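Local coordinates for protein NAD(P)H dehydrogenase (quinone) (Deinococcus radiodurans, PDB 1YDG) that catalyses the two-electron reduction of quinones to quinols by NADH or NADPH, working as an FMN-binding flavodoxin-like homotetramer, at residues S119-A124 with Y167-T172; V12-T17 with S85-F90; A24-E29 with S185-V190; G91-Q96 with Q136-T141; A5-A10 with A79-F84. All coordinates share one frame; numbering follows the deposited sequence.

Contact 1 of 5, residues S119-A124 with Y167-T172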
# COMPACT_ATOMS: atom_id res chain seq x y z
N SER B 119 -6.95 0.08 -15.59
CA SER B 119 -5.64 0.67 -15.27
C SER B 119 -5.86 2.10 -14.80
O SER B 119 -6.98 2.62 -14.87
CB SER B 119 -4.70 0.62 -16.47
OG SER B 119 -4.93 1.68 -17.36
N ALA B 120 -4.82 2.73 -14.28
CA ALA B 120 -4.97 4.02 -13.64
C ALA B 120 -3.81 4.96 -13.95
O ALA B 120 -2.73 4.53 -14.34
CB ALA B 120 -5.13 3.83 -12.13
N MET B 121 -4.06 6.25 -13.76
CA MET B 121 -3.09 7.31 -14.03
C MET B 121 -3.24 8.36 -12.96
O MET B 121 -4.30 8.47 -12.32
CB MET B 121 -3.33 7.99 -15.39
CG MET B 121 -3.29 7.08 -16.59
SD MET B 121 -3.48 7.94 -18.17
CE MET B 121 -4.97 8.87 -17.92
N THR B 122 -2.19 9.12 -12.75
CA THR B 122 -2.20 10.15 -11.73
C THR B 122 -1.24 11.31 -12.00
O THR B 122 -0.49 11.32 -12.98
CB THR B 122 -1.92 9.51 -10.35
OG1 THR B 122 -2.26 10.42 -9.29
CG2 THR B 122 -0.45 9.07 -10.24
N SER B 123 -1.27 12.29 -11.09
CA SER B 123 -0.27 13.36 -11.06
C SER B 123 -0.09 13.96 -9.67
O SER B 123 -0.96 13.85 -8.81
CB SER B 123 -0.67 14.49 -12.00
OG SER B 123 -1.92 15.01 -11.61
N ALA B 124 1.07 14.61 -9.47
CA ALA B 124 1.33 15.42 -8.29
C ALA B 124 2.24 16.58 -8.65
O ALA B 124 2.82 16.59 -9.74
CB ALA B 124 1.98 14.59 -7.21
N TYR B 167 3.21 1.22 -12.60
CA TYR B 167 1.85 1.10 -12.05
C TYR B 167 0.87 1.86 -12.91
O TYR B 167 -0.31 1.56 -12.91
CB TYR B 167 1.77 1.61 -10.60
CG TYR B 167 2.77 1.01 -9.64
CD1 TYR B 167 3.38 1.79 -8.66
CD2 TYR B 167 3.13 -0.34 -9.70
CE1 TYR B 167 4.32 1.26 -7.78
CE2 TYR B 167 4.07 -0.89 -8.79
CZ TYR B 167 4.65 -0.08 -7.85
OH TYR B 167 5.56 -0.59 -6.96
N GLY B 168 1.37 2.84 -13.65
CA GLY B 168 0.53 3.70 -14.47
C GLY B 168 1.18 5.05 -14.69
O GLY B 168 2.03 5.48 -13.93
N ALA B 169 0.76 5.72 -15.75
CA ALA B 169 1.30 7.04 -16.10
C ALA B 169 1.14 7.98 -14.92
O ALA B 169 0.10 8.00 -14.27
CB ALA B 169 0.59 7.61 -17.33
N SER B 170 2.20 8.71 -14.61
CA SER B 170 2.14 9.72 -13.56
C SER B 170 3.03 10.88 -13.92
O SER B 170 4.22 10.72 -14.23
CB SER B 170 2.47 9.15 -12.17
OG SER B 170 3.80 8.73 -12.06
N VAL B 171 2.42 12.06 -13.88
CA VAL B 171 2.96 13.29 -14.37
C VAL B 171 3.23 14.22 -13.19
O VAL B 171 2.46 14.24 -12.23
CB VAL B 171 1.93 13.94 -15.32
CG1 VAL B 171 2.30 15.37 -15.66
CG2 VAL B 171 1.78 13.10 -16.58
N THR B 172 4.31 14.98 -13.27
CA THR B 172 4.59 16.03 -12.28
C THR B 172 3.93 17.33 -12.77
O THR B 172 4.30 17.89 -13.80
CB THR B 172 6.09 16.21 -12.04
OG1 THR B 172 6.64 14.96 -11.61
CG2 THR B 172 6.35 17.23 -10.94
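Gly168 opens the run beside strand 119-124: its CA-H is directed at Ala120 O, 3.4 Å from Gly168 CA. A side chain at this glycine would run into that same carbonyl oxygen, and its backbone angles would in addition press a CB on the preceding carbonyl. Ala169 comes next. Its O takes the N-H of Thr122, 3.0 Å from Thr122 N, while its CB lies against CG of Met121 at 4.0 Å. Met121 CG is opposite the carbonyl carbon (chi1 -59°), and the thioether beyond it packs among Met23 of helix 19-33 and Ile186 and Gln189 of helix 180-204. Ser170 pairs with Thr122 as parallel strands do in the central sheet of a flavodoxin-like fold, where residues 170-172 form a short strand next to 117-124. Ser170 CB meets the methyl CG2 of Thr122 at 3.5 Å, whereas the hydroxyls go elsewhere, Thr122 OG1 to Ser86 O and Ser170 OG to Asn165. Val171 is held through both backbone groups: its N gives a bond to Thr122 O (3.1 Å), and its O receives Ala124 N at 3.1 Å. Ser123, which shares the face of Val171 and binds FMN as Ala124 does, has its CB 3.1 Å from Val171 O. At Thr172 the ladder continues with a CA-H contact, Thr172 CA lying 3.1 Å from Ala124 O.

Contact 2 of 5, residues V12-T17 with S85-F90; sequences VFYSST and SSPTRF. With SO4 (sulfate ion), chain J.
The Tyr14 ring is met at its edge by two groups of strand 81-89. Pro87 CD lies 3.8 Å from Tyr14 CD2, and Arg89 NH2 is near CE2, close to the ring plane, with ring and guanidinium planes 81° apart. The guanidinium has Ser16 OG at its own edge, in plane, 3.1 Å from Arg89 NH2, and the same nitrogen donates to a water that gives a weak bond to Tyr14 OH. CG of Tyr14 points opposite its backbone N (chi1 179°), which carries the ring over to Pro87 and Arg89 and its hydroxyl to Ser16 OG, the donor at 2.9 Å, and to Glu45. With a leucine in place of this tyrosine, Ser16 OG and Glu45 would probably lose their shared phenol partner and the flank of Pro87 CD would be left less covered. Beneath the side chains the strands run parallel: Ser85 N donates to Val12 O, and Tyr14 N to Ser85 O at 2.9 Å in a bond of 160°. Where the strands part, a water bridges Tyr14 O, to which it donates, and Ser85 OG. The loop then wraps a sulfate. Ser15 OG grips its O4 at 2.7 Å, Ser16 N and Thr17 N both donate to O3, and Thr17 OG1 holds O1 at 2.6 Å; Thr19 N and Gly20 N add further bonds. Ser15 to Gly20 bind FMN, and this loop after the first strand is the phosphate-binding loop of flavodoxin-like proteins, the sulfate probably standing where the FMN phosphate sits.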
# COMPACT_ATOMS: atom_id res chain seq x y z
N VAL B 12 -12.28 7.80 -17.25
CA VAL B 12 -12.93 8.57 -16.19
C VAL B 12 -11.83 9.28 -15.41
O VAL B 12 -10.91 8.64 -14.87
CB VAL B 12 -13.76 7.68 -15.23
CG1 VAL B 12 -14.40 8.52 -14.13
CG2 VAL B 12 -14.80 6.90 -15.98
N PHE B 13 -11.87 10.61 -15.42
CA PHE B 13 -10.80 11.42 -14.87
C PHE B 13 -11.37 12.55 -14.04
O PHE B 13 -12.43 13.12 -14.36
CB PHE B 13 -9.89 11.97 -15.97
CG PHE B 13 -10.49 13.12 -16.73
CD1 PHE B 13 -10.18 14.43 -16.38
CD2 PHE B 13 -11.40 12.89 -17.74
CE1 PHE B 13 -10.75 15.49 -17.03
CE2 PHE B 13 -11.99 13.95 -18.41
CZ PHE B 13 -11.67 15.25 -18.06
N TYR B 14 -10.70 12.83 -12.93
CA TYR B 14 -10.89 14.08 -12.21
C TYR B 14 -9.72 15.01 -12.52
O TYR B 14 -8.57 14.56 -12.61
CB TYR B 14 -11.01 13.89 -10.69
CG TYR B 14 -11.17 15.24 -10.05
CD1 TYR B 14 -12.35 15.95 -10.22
CD2 TYR B 14 -10.10 15.87 -9.43
CE1 TYR B 14 -12.48 17.24 -9.70
CE2 TYR B 14 -10.21 17.17 -8.93
CZ TYR B 14 -11.41 17.84 -9.07
OH TYR B 14 -11.54 19.11 -8.59
N SER B 15 -10.02 16.30 -12.68
CA SER B 15 -8.99 17.32 -12.88
C SER B 15 -9.47 18.63 -12.26
O SER B 15 -10.57 19.11 -12.57
CB SER B 15 -8.70 17.51 -14.37
OG SER B 15 -7.61 18.40 -14.56
N SER B 16 -8.66 19.22 -11.37
CA SER B 16 -8.91 20.58 -10.91
C SER B 16 -8.32 21.58 -11.90
O SER B 16 -9.02 22.43 -12.44
CB SER B 16 -8.28 20.84 -9.54
OG SER B 16 -8.81 19.99 -8.55
N THR B 17 -7.01 21.49 -12.10
CA THR B 17 -6.25 22.56 -12.76
C THR B 17 -5.79 22.23 -14.17
O THR B 17 -4.93 22.92 -14.72
CB THR B 17 -5.07 23.01 -11.86
OG1 THR B 17 -4.32 21.87 -11.41
CG2 THR B 17 -5.60 23.77 -10.65
N SER B 85 -8.21 8.26 -13.75
CA SER B 85 -7.16 9.23 -13.56
C SER B 85 -7.57 10.22 -12.49
O SER B 85 -8.65 10.82 -12.55
CB SER B 85 -6.85 9.95 -14.88
OG SER B 85 -5.77 10.85 -14.73
N SER B 86 -6.71 10.38 -11.48
CA SER B 86 -6.91 11.39 -10.45
C SER B 86 -5.61 12.05 -10.05
O SER B 86 -4.63 11.34 -9.85
CB SER B 86 -7.48 10.74 -9.20
OG SER B 86 -7.63 11.71 -8.20
N PRO B 87 -5.61 13.37 -9.83
CA PRO B 87 -4.42 13.92 -9.17
C PRO B 87 -4.33 13.36 -7.77
O PRO B 87 -5.33 12.93 -7.19
CB PRO B 87 -4.66 15.44 -9.15
CG PRO B 87 -6.12 15.62 -9.43
CD PRO B 87 -6.66 14.38 -10.05
N THR B 88 -3.13 13.33 -7.22
CA THR B 88 -2.96 12.88 -5.85
C THR B 88 -3.42 13.94 -4.87
O THR B 88 -3.21 15.13 -5.12
CB THR B 88 -1.51 12.52 -5.53
OG1 THR B 88 -1.47 11.77 -4.31
CG2 THR B 88 -0.67 13.77 -5.33
N ARG B 89 -4.07 13.51 -3.79
CA ARG B 89 -4.27 14.33 -2.59
C ARG B 89 -3.71 13.57 -1.39
O ARG B 89 -4.30 12.59 -0.96
CB ARG B 89 -5.75 14.57 -2.28
CG ARG B 89 -6.50 15.36 -3.30
CD ARG B 89 -6.13 16.83 -3.30
NE ARG B 89 -6.93 17.52 -4.30
CZ ARG B 89 -6.53 17.79 -5.54
NH1 ARG B 89 -5.31 17.48 -5.98
NH2 ARG B 89 -7.37 18.41 -6.35
N PHE B 90 -2.60 14.04 -0.84
CA PHE B 90 -1.91 13.37 0.28
C PHE B 90 -1.76 11.85 0.04
O PHE B 90 -2.05 11.04 0.93
CB PHE B 90 -2.63 13.62 1.61
CG PHE B 90 -2.91 15.09 1.91
CD1 PHE B 90 -1.88 15.98 2.07
CD2 PHE B 90 -4.21 15.56 1.99
CE1 PHE B 90 -2.12 17.33 2.33
CE2 PHE B 90 -4.48 16.91 2.26
CZ PHE B 90 -3.43 17.79 2.43
S SO4 J . -4.93 18.52 -12.08
O1 SO4 J . -4.38 19.65 -12.82
O2 SO4 J . -3.86 17.78 -11.44
O3 SO4 J . -5.85 19.06 -11.08
O4 SO4 J . -5.61 17.61 -13.00
O HOH W 1 -6.39 13.12 -13.15
O HOH W 2 -9.85 19.94 -5.70

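Contact 3 of 5, residues A24-E29 with S185-V190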
# COMPACT_ATOMS: atom_id res chain seq x y z
N ALA B 24 -6.05 12.79 -19.90
CA ALA B 24 -7.21 12.02 -20.31
C ALA B 24 -7.49 12.19 -21.79
O ALA B 24 -7.85 11.22 -22.46
CB ALA B 24 -8.41 12.39 -19.47
N GLN B 25 -7.30 13.40 -22.30
CA GLN B 25 -7.42 13.63 -23.75
C GLN B 25 -6.40 12.80 -24.52
O GLN B 25 -6.74 12.21 -25.54
CB GLN B 25 -7.27 15.11 -24.10
CG GLN B 25 -8.35 16.02 -23.54
CD GLN B 25 -8.14 17.47 -23.94
OE1 GLN B 25 -8.45 17.85 -25.06
NE2 GLN B 25 -7.57 18.27 -23.04
N GLU B 26 -5.16 12.74 -24.03
CA GLU B 26 -4.12 11.91 -24.66
C GLU B 26 -4.52 10.43 -24.65
O GLU B 26 -4.39 9.72 -25.66
CB GLU B 26 -2.76 12.14 -23.97
CG GLU B 26 -1.58 11.53 -24.70
CD GLU B 26 -1.25 12.23 -26.03
OE1 GLU B 26 -1.39 13.46 -26.13
OE2 GLU B 26 -0.83 11.54 -26.97
N ALA B 27 -5.03 9.98 -23.50
CA ALA B 27 -5.57 8.62 -23.34
C ALA B 27 -6.70 8.34 -24.33
O ALA B 27 -6.70 7.32 -25.00
CB ALA B 27 -6.08 8.40 -21.91
N ALA B 28 -7.64 9.28 -24.44
CA ALA B 28 -8.78 9.11 -25.32
C ALA B 28 -8.38 8.99 -26.81
O ALA B 28 -8.93 8.16 -27.52
CB ALA B 28 -9.76 10.24 -25.12
N GLU B 29 -7.42 9.81 -27.24
CA GLU B 29 -6.88 9.75 -28.60
C GLU B 29 -6.14 8.45 -28.89
O GLU B 29 -6.26 7.88 -29.99
CB GLU B 29 -5.89 10.90 -28.80
CG GLU B 29 -6.53 12.26 -28.82
CD GLU B 29 -5.52 13.40 -29.02
OE1 GLU B 29 -5.93 14.58 -28.91
OE2 GLU B 29 -4.32 13.12 -29.32
N SER B 185 3.95 7.53 -22.69
CA SER B 185 3.65 6.63 -21.59
C SER B 185 2.14 6.34 -21.55
O SER B 185 1.71 5.18 -21.54
CB SER B 185 4.12 7.27 -20.29
OG SER B 185 4.27 6.32 -19.27
N ILE B 186 1.35 7.41 -21.59
CA ILE B 186 -0.11 7.30 -21.60
C ILE B 186 -0.58 6.50 -22.82
O ILE B 186 -1.35 5.57 -22.67
CB ILE B 186 -0.76 8.71 -21.58
CG1 ILE B 186 -0.52 9.38 -20.22
CG2 ILE B 186 -2.25 8.64 -21.88
CD1 ILE B 186 -0.57 10.88 -20.27
N ARG B 187 -0.08 6.87 -24.00
CA ARG B 187 -0.49 6.20 -25.25
C ARG B 187 -0.28 4.69 -25.21
O ARG B 187 -1.15 3.91 -25.63
CB ARG B 187 0.28 6.77 -26.46
CG ARG B 187 -0.06 8.22 -26.83
CD ARG B 187 0.40 8.61 -28.27
NE ARG B 187 1.86 8.65 -28.47
CZ ARG B 187 2.65 9.71 -28.23
NH1 ARG B 187 2.17 10.85 -27.76
NH2 ARG B 187 3.96 9.62 -28.47
N HIS B 188 0.88 4.28 -24.73
CA HIS B 188 1.22 2.87 -24.67
C HIS B 188 0.34 2.12 -23.67
O HIS B 188 -0.18 1.03 -23.97
CB HIS B 188 2.70 2.69 -24.30
CG HIS B 188 3.07 1.27 -23.97
ND1 HIS B 188 3.17 0.28 -24.92
CD2 HIS B 188 3.31 0.67 -22.77
CE1 HIS B 188 3.47 -0.87 -24.34
NE2 HIS B 188 3.57 -0.66 -23.03
N GLN B 189 0.19 2.71 -22.49
CA GLN B 189 -0.69 2.16 -21.45
C GLN B 189 -2.08 1.84 -21.97
O GLN B 189 -2.59 0.75 -21.74
CB GLN B 189 -0.80 3.11 -20.27
CG GLN B 189 -1.65 2.56 -19.11
CD GLN B 189 -1.69 3.48 -17.93
OE1 GLN B 189 -0.72 4.19 -17.65
NE2 GLN B 189 -2.81 3.46 -17.18
N VAL B 190 -2.66 2.78 -22.70
CA VAL B 190 -4.02 2.66 -23.22
C VAL B 190 -4.06 1.70 -24.41
O VAL B 190 -4.91 0.84 -24.47
CB VAL B 190 -4.60 4.04 -23.62
CG1 VAL B 190 -6.01 3.89 -24.25
CG2 VAL B 190 -4.67 4.98 -22.40
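Ala27 and Ile186 bring the two helices together, their CA atoms 5.9 Å apart. The branch methyl CG2 of Ile186 lies over the backbone of helix 19-33, 3.5 Å from Ala27 N, and also touches Ala27 CB. That CB is flanked one turn further along by CG2 of Val190 at 3.7 Å, while the other methyl of Val190, CG1, faces Ala27 O. Ile186 CG2 reaches the backbone because it stands opposite its own N, with CG1 on the opposite side from the carbonyl carbon (chi1 -69°). The small alanine thus lets the segment axes approach to 8.4 Å, crossing at -45°.

Beyond this apolar patch Glu26 leans toward Arg187. The NH1 of Arg187 donates to Glu26 OE2 at 3.2 Å in a nearly straight salt-bridge bond. The oxygen lies in the guanidinium plane at its edge, yet the arginine comes from above the carboxylate plane, the two planes being 67° apart; the aliphatic part of Arg187 crosses the acid at a slant, with CG 3.4 Å from Glu26 OE2. Each charge has a second mate: Arg183 takes Glu26 OE1, and Glu180 binds Arg187 NH2, a network that probably fixes how both groups are turned.

Further out, Ala27 rests on Ile11 and Val190 on Leu9 of strand 8-13, and Ile186 on Met121 of strand 117-124. Both helices therefore cover the same face of the parallel sheet, as paired helices do in the three-layer alpha-beta-alpha sandwich of a flavodoxin-like fold.

Contact 4 of 5, residues G91-Q96 with Q136-T141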
# COMPACT_ATOMS: atom_id res chain seq x y z
N GLY B 91 -1.38 11.48 -1.17
CA GLY B 91 -1.08 10.08 -1.48
C GLY B 91 -2.28 9.17 -1.71
O GLY B 91 -2.11 7.96 -1.81
N GLY B 92 -3.47 9.77 -1.79
CA GLY B 92 -4.69 9.07 -2.17
C GLY B 92 -5.35 9.80 -3.33
O GLY B 92 -4.85 10.82 -3.82
N ALA B 93 -6.45 9.27 -3.83
CA ALA B 93 -7.19 9.96 -4.87
C ALA B 93 -7.96 11.14 -4.26
O ALA B 93 -8.17 11.21 -3.06
CB ALA B 93 -8.12 9.00 -5.58
N THR B 94 -8.38 12.08 -5.10
CA THR B 94 -9.22 13.17 -4.64
C THR B 94 -10.55 12.67 -4.10
O THR B 94 -11.07 11.65 -4.56
CB THR B 94 -9.54 14.14 -5.79
OG1 THR B 94 -10.21 13.42 -6.84
CG2 THR B 94 -8.27 14.80 -6.32
N SER B 95 -11.13 13.42 -3.17
CA SER B 95 -12.47 13.12 -2.69
C SER B 95 -13.48 13.08 -3.85
O SER B 95 -14.44 12.32 -3.80
CB SER B 95 -12.93 14.13 -1.63
OG SER B 95 -12.94 15.44 -2.15
N GLN B 96 -13.24 13.86 -4.90
CA GLN B 96 -14.17 13.91 -6.02
C GLN B 96 -14.19 12.55 -6.73
O GLN B 96 -15.26 12.01 -7.06
CB GLN B 96 -13.80 15.05 -7.00
CG GLN B 96 -14.01 16.47 -6.44
CD GLN B 96 -12.75 17.09 -5.82
OE1 GLN B 96 -11.86 16.38 -5.33
NE2 GLN B 96 -12.67 18.43 -5.85
N GLN B 136 -1.88 2.85 -6.49
CA GLN B 136 -2.12 1.67 -5.69
C GLN B 136 -3.53 1.65 -5.09
O GLN B 136 -4.23 0.65 -5.17
CB GLN B 136 -1.11 1.57 -4.56
CG GLN B 136 -1.39 0.45 -3.54
CD GLN B 136 -0.34 0.38 -2.40
OE1 GLN B 136 -0.30 1.25 -1.51
NE2 GLN B 136 0.46 -0.66 -2.42
N THR B 137 -3.94 2.75 -4.47
CA THR B 137 -5.28 2.81 -3.86
C THR B 137 -6.37 2.58 -4.90
O THR B 137 -7.40 1.96 -4.62
CB THR B 137 -5.55 4.13 -3.13
OG1 THR B 137 -5.52 5.22 -4.06
CG2 THR B 137 -4.51 4.39 -2.07
N LEU B 138 -6.13 3.05 -6.12
CA LEU B 138 -7.10 2.89 -7.21
C LEU B 138 -7.17 1.44 -7.71
O LEU B 138 -8.26 0.93 -7.99
CB LEU B 138 -6.77 3.86 -8.35
CG LEU B 138 -7.02 5.34 -8.03
CD1 LEU B 138 -6.56 6.22 -9.18
CD2 LEU B 138 -8.51 5.63 -7.70
N TYR B 139 -6.01 0.79 -7.81
CA TYR B 139 -5.99 -0.62 -8.17
C TYR B 139 -6.63 -1.47 -7.09
O TYR B 139 -7.39 -2.41 -7.43
CB TYR B 139 -4.57 -1.15 -8.51
CG TYR B 139 -4.06 -0.66 -9.84
CD1 TYR B 139 -4.50 -1.21 -11.04
CD2 TYR B 139 -3.11 0.35 -9.90
CE1 TYR B 139 -4.05 -0.74 -12.24
CE2 TYR B 139 -2.65 0.83 -11.13
CZ TYR B 139 -3.11 0.27 -12.29
OH TYR B 139 -2.64 0.75 -13.50
N MET B 140 -6.35 -1.17 -5.81
CA MET B 140 -6.94 -1.97 -4.71
C MET B 140 -8.48 -1.92 -4.77
O MET B 140 -9.14 -2.95 -4.61
CB MET B 140 -6.46 -1.53 -3.33
CG MET B 140 -4.97 -1.76 -3.03
SD MET B 140 -4.26 -3.39 -3.38
CE MET B 140 -3.51 -3.07 -4.96
N THR B 141 -9.03 -0.73 -5.00
CA THR B 141 -10.49 -0.56 -5.21
C THR B 141 -11.02 -1.43 -6.35
O THR B 141 -12.06 -2.10 -6.21
CB THR B 141 -10.82 0.95 -5.47
OG1 THR B 141 -10.70 1.65 -4.23
CG2 THR B 141 -12.21 1.15 -6.03
O HOH W 3 -7.64 6.48 -3.50
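Ala93 and Leu138 meet methyl to methyl, Ala93 CB pointing at the helix and lying 4.0 Å from Leu138 CD2. Leu138 has its CG opposite the carbonyl carbon (chi1 -69°), and the CD2 methyl ends beside the alanine, while the residue also packs on Ala120 and Ile101. At the preceding residue, Thr137 faces the backbone of residues 91-93. Its methyl CG2 is turned to Gly91 O, 4.3 Å away, a loose van der Waals approach; its hydroxyl OG1 is turned to Ala93 N. Between these two polar atoms sits a water that accepts from Ala93 N at 3.1 Å; its link to Thr137 OG1 is doubtfully short. The same hydroxyl is bonded to Thr134 O in its own helix. Gly91 has a positive phi, which favours glycine, and follows the FMN-binding residues Thr88 to Phe90; its O is bonded to Thr133 OG1, earlier in the helix. In the tetramer Thr137 packs on Thr137 of the fourth subunit. With no direct hydrogen bond between them, residues 91-96 and 136-141 are joined mainly by one methyl contact and one water, a light coupling in which the backbone N-H of Ala93 is satisfied by a bound water.

Contact 5 of 5, residues A5-A10 with A79-F84; sequences APVKLA and AEAIVF
Lys8 O is gripped by two backbone N-H groups, Glu80 N at 2.8 Å and Ala81 N at 3.0 Å; the Ala81 bond runs nearly along the C=O axis, and the Glu80 donor is tilted 23° from the carbonyl plane. The Glu80 side chain then reaches over to the backbone of Lys8. Its chain, extended beyond CG, puts OE1 2.9 Å from Lys8 N, which meets the carboxylate on the anti side, somewhat out of its plane. OE1 also accepts from a water, and the methylenes of Lys8 cross the acid at a slant, CB 3.7 Å from Glu80 OE1. The ammonium is not in contact with the acid. With an alanine in place of this glutamate, the backbone N-H of Lys8 would probably be left without its carboxylate mate. From Leu9 and Ala81 onward the pairing is regular and parallel: Ala10 N donates to Ala81 O, and Val83 N to Ala10 O at 2.9 Å in an almost straight bond. Leu9 CD1 lies over Ala81 CB at 3.9 Å and reaches Val83 CG2, whereas on the other face Ala10 CB meets Ala79 CB at 3.8 Å. Strand 8-13 is flanked beyond by strand 37-42 and strand 81-89 by 117-124; helix 180-204 covers the Ala81 and Val83 face, and helices 73-78 and 95-102 pack on the side of Ile82 and Phe84.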
# COMPACT_ATOMS: atom_id res chain seq x y z
N ALA B 5 -16.98 -5.97 -32.78
CA ALA B 5 -17.28 -4.76 -32.01
C ALA B 5 -15.97 -4.10 -31.61
O ALA B 5 -15.05 -4.77 -31.18
CB ALA B 5 -18.10 -5.09 -30.77
N PRO B 6 -15.85 -2.79 -31.81
CA PRO B 6 -14.74 -2.13 -31.14
C PRO B 6 -14.84 -2.29 -29.61
O PRO B 6 -15.93 -2.28 -29.06
CB PRO B 6 -14.89 -0.67 -31.55
CG PRO B 6 -15.70 -0.72 -32.83
CD PRO B 6 -16.64 -1.86 -32.63
N VAL B 7 -13.68 -2.44 -28.97
CA VAL B 7 -13.59 -2.40 -27.51
C VAL B 7 -14.20 -1.11 -26.98
O VAL B 7 -13.95 -0.03 -27.52
CB VAL B 7 -12.11 -2.50 -27.04
CG1 VAL B 7 -11.97 -2.20 -25.54
CG2 VAL B 7 -11.56 -3.88 -27.33
N LYS B 8 -15.00 -1.21 -25.93
CA LYS B 8 -15.62 -0.03 -25.32
C LYS B 8 -14.74 0.44 -24.17
O LYS B 8 -14.58 -0.28 -23.18
CB LYS B 8 -17.01 -0.37 -24.82
CG LYS B 8 -18.00 -0.70 -25.93
CD LYS B 8 -19.18 -1.51 -25.41
CE LYS B 8 -20.22 -1.80 -26.52
NZ LYS B 8 -19.60 -2.20 -27.82
N LEU B 9 -14.19 1.65 -24.31
CA LEU B 9 -13.20 2.18 -23.40
C LEU B 9 -13.74 3.44 -22.78
O LEU B 9 -14.05 4.38 -23.50
CB LEU B 9 -11.90 2.50 -24.16
CG LEU B 9 -10.79 3.24 -23.41
CD1 LEU B 9 -10.16 2.40 -22.28
CD2 LEU B 9 -9.69 3.76 -24.38
N ALA B 10 -13.84 3.46 -21.46
CA ALA B 10 -14.20 4.65 -20.69
C ALA B 10 -12.98 5.19 -19.97
O ALA B 10 -12.36 4.48 -19.17
CB ALA B 10 -15.27 4.31 -19.67
N ALA B 79 -18.64 0.06 -20.39
CA ALA B 79 -17.24 -0.15 -20.72
C ALA B 79 -16.83 -1.62 -20.62
O ALA B 79 -17.34 -2.39 -19.82
CB ALA B 79 -16.33 0.70 -19.83
N GLU B 80 -15.90 -2.00 -21.47
CA GLU B 80 -15.23 -3.27 -21.33
C GLU B 80 -13.84 -3.02 -20.76
O GLU B 80 -13.24 -3.91 -20.16
CB GLU B 80 -15.18 -3.96 -22.67
CG GLU B 80 -16.53 -4.50 -23.08
CD GLU B 80 -16.73 -4.61 -24.57
OE1 GLU B 80 -16.09 -3.87 -25.33
OE2 GLU B 80 -17.53 -5.45 -24.99
N ALA B 81 -13.34 -1.80 -20.97
CA ALA B 81 -12.04 -1.39 -20.47
C ALA B 81 -12.18 -0.05 -19.79
O ALA B 81 -12.74 0.87 -20.35
CB ALA B 81 -11.05 -1.32 -21.63
N ILE B 82 -11.67 0.06 -18.57
CA ILE B 82 -11.76 1.28 -17.78
C ILE B 82 -10.40 1.87 -17.43
O ILE B 82 -9.50 1.16 -16.98
CB ILE B 82 -12.49 1.00 -16.44
CG1 ILE B 82 -13.94 0.60 -16.72
CG2 ILE B 82 -12.38 2.23 -15.51
CD1 ILE B 82 -14.61 -0.24 -15.61
N VAL B 83 -10.27 3.18 -17.61
CA VAL B 83 -9.13 3.91 -17.05
C VAL B 83 -9.65 4.97 -16.11
O VAL B 83 -10.55 5.72 -16.48
CB VAL B 83 -8.25 4.59 -18.15
CG1 VAL B 83 -7.15 5.45 -17.54
CG2 VAL B 83 -7.66 3.58 -19.12
N PHE B 84 -9.04 5.03 -14.91
CA PHE B 84 -9.26 6.08 -13.90
C PHE B 84 -8.01 6.95 -13.76
O PHE B 84 -6.88 6.44 -13.64
CB PHE B 84 -9.52 5.45 -12.51
CG PHE B 84 -10.94 5.07 -12.26
CD1 PHE B 84 -11.86 4.95 -13.30
CD2 PHE B 84 -11.35 4.76 -10.98
CE1 PHE B 84 -13.19 4.57 -13.04
CE2 PHE B 84 -12.67 4.38 -10.72
CZ PHE B 84 -13.57 4.28 -11.75
O HOH W 4 -16.97 -4.16 -27.97

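In the fold
All five contacts are largely buried, but their chemistry differs. Contacts 2 and 5 join the same pair of strands, 8-13 and 81-89, at opposite ends: contact 5 is a backbone ladder closed by a carboxylate, contact 2 opens into the anion-binding loop. Contact 1 continues the sheet on the far side of strand 81-89, Met121 N bonding to Phe84 O and Thr88 N to Ser123 O, and holds further FMN-binding residues. Contact 3 is helix packing over one sheet face, apolar at the crossing with a salt-bridge network beside it, and tied to contact 1 through Gln189. Contact 4, thin and water-bridged, lies at the subunit interfaces, mostly against the fourth subunit, across the chain's centre from contact 3.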